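Local coordinates for envelope protein (White spot syndrome virus, PDB 7DDA) that forms part of the viral envelope and, through sulfate-binding sites in this C-terminal domain, probably binds heparin-like sulfated sugars, at residues D138-D141 / E142-G146. Residues are numbered along the deposited sequence; the frame is centred on the assembly and turned at random.
Sequences DEID and ENEEG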
loop_
_atom_site.group_PDB
_atom_site.type_symbol
_atom_site.label_atom_id
_atom_site.label_comp_id
_atom_site.label_asym_id
_atom_site.label_seq_id
_atom_site.Cartn_x
_atom_site.Cartn_y
_atom_site.Cartn_z
ATOM N N ASP A 138 7.182 -8.881 -16.731
ATOM C CA ASP A 138 7.990 -10.031 -17.087
ATOM C C ASP A 138 9.269 -10.069 -16.274
ATOM O O ASP A 138 9.524 -9.228 -15.411
ATOM C CB ASP A 138 8.317 -10.015 -18.575
ATOM C CG ASP A 138 7.090 -9.848 -19.422
ATOM O OD1 ASP A 138 6.100 -10.580 -19.173
ATOM O OD2 ASP A 138 7.110 -8.978 -20.321
ATOM N N GLU A 139 10.086 -11.070 -16.559
ATOM C CA GLU A 139 11.400 -11.141 -15.955
ATOM C C GLU A 139 12.259 -9.980 -16.443
ATOM O O GLU A 139 12.080 -9.467 -17.550
ATOM C CB GLU A 139 12.043 -12.479 -16.287
ATOM C CG GLU A 139 11.279 -13.638 -15.696
ATOM C CD GLU A 139 12.028 -14.943 -15.808
ATOM O OE1 GLU A 139 11.450 -15.998 -15.452
ATOM O OE2 GLU A 139 13.196 -14.903 -16.248
ATOM N N ILE A 140 13.172 -9.537 -15.589
ATOM C CA ILE A 140 14.043 -8.409 -15.881
ATOM C C ILE A 140 15.452 -8.876 -15.583
ATOM O O ILE A 140 15.822 -9.038 -14.413
ATOM C CB ILE A 140 13.696 -7.154 -15.062
ATOM C CG1 ILE A 140 12.279 -6.656 -15.372
ATOM C CG2 ILE A 140 14.677 -6.034 -15.354
ATOM C CD1 ILE A 140 11.783 -5.595 -14.386
ATOM N N ASP A 141 16.235 -9.102 -16.632
ATOM C CA ASP A 141 17.582 -9.618 -16.476
ATOM C C ASP A 141 18.509 -8.528 -15.969
ATOM O O ASP A 141 18.117 -7.376 -15.793
ATOM C CB ASP A 141 18.077 -10.189 -17.795
ATOM C CG ASP A 141 17.336 -11.421 -18.184
ATOM O OD1 ASP A 141 17.067 -12.232 -17.270
ATOM O OD2 ASP A 141 17.014 -11.569 -19.384
ATOM N N GLU A 142 19.760 -8.897 -15.719
ATOM C CA GLU A 142 20.727 -7.918 -15.249
ATOM C C GLU A 142 20.968 -6.867 -16.322
ATOM O O GLU A 142 21.149 -7.192 -17.501
ATOM C CB GLU A 142 22.030 -8.598 -14.861
ATOM C CG GLU A 142 23.026 -7.647 -14.236
ATOM C CD GLU A 142 24.420 -8.239 -14.123
ATOM O OE1 GLU A 142 24.567 -9.473 -14.332
ATOM O OE2 GLU A 142 25.359 -7.459 -13.833
ATOM N N ASN A 143 20.929 -5.604 -15.907
ATOM C CA ASN A 143 21.058 -4.403 -16.728
ATOM C C ASN A 143 19.884 -4.211 -17.678
ATOM O O ASN A 143 19.892 -3.266 -18.479
ATOM C CB ASN A 143 22.380 -4.377 -17.498
ATOM C CG ASN A 143 23.546 -4.075 -16.586
ATOM O OD1 ASN A 143 23.482 -3.137 -15.779
ATOM N ND2 ASN A 143 24.600 -4.882 -16.671
ATOM N N GLU A 144 18.865 -5.053 -17.605
ATOM C CA GLU A 144 17.624 -4.760 -18.293
ATOM C C GLU A 144 16.740 -3.862 -17.418
ATOM O O GLU A 144 16.843 -3.864 -16.191
ATOM C CB GLU A 144 16.918 -6.058 -18.650
ATOM C CG GLU A 144 15.638 -5.832 -19.383
ATOM C CD GLU A 144 14.937 -7.116 -19.700
ATOM O OE1 GLU A 144 15.482 -8.188 -19.317
ATOM O OE2 GLU A 144 13.849 -7.036 -20.322
ATOM N N GLU A 145 15.908 -3.046 -18.060
ATOM C CA GLU A 145 15.020 -2.133 -17.352
ATOM C C GLU A 145 13.572 -2.586 -17.475
ATOM O O GLU A 145 13.170 -3.193 -18.477
ATOM C CB GLU A 145 15.129 -0.696 -17.883
ATOM C CG GLU A 145 14.479 -0.518 -19.249
ATOM C CD GLU A 145 14.521 0.916 -19.783
ATOM O OE1 GLU A 145 14.938 1.842 -19.041
ATOM O OE2 GLU A 145 14.141 1.100 -20.969
ATOM N N GLY A 146 12.806 -2.295 -16.425
ATOM C CA GLY A 146 11.352 -2.286 -16.485
ATOM C C GLY A 146 10.851 -0.848 -16.501
ATOM O O GLY A 146 11.344 0.002 -15.753
HETATM O O HOH W 1 11.660 -7.600 -19.417
#
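D141 and E144 meet at the two ends of a type II beta turn, which brings the chain round into strand 145-153 and illustrates how a side chain can reinforce the backbone bond of a turn. That backbone bond runs from E144 N to D141 O (3.0 Å), its donor lying well above the carbonyl plane. A second bond, from the side chain, joins the same two residues in the reverse direction: chi1 of -179° swings CG of E144 directly away from the backbone N, the extended chain carries the carboxylate across to the I140-D141 arm, beside the open end of the turn, and OE1 accepts a nearly straight bond from D141 N at 2.9 Å, approached from above the carboxylate plane. The D141 carboxylate is turned 53° from that of E144, and their like charges come within 3.7 Å at D141 OD2 and E144 OE1; D141 OD1 also has a weak hydrogen bond to T110. N104 ties both arms to the neighbouring strand, its ND2 bonding I140 O. Beneath the E144 carboxylate, buried I140 lies against the start of the outgoing strand, CG2 touching the E144 carbonyl just before it and CD1 packing 3.9 Å from G146 CA within it.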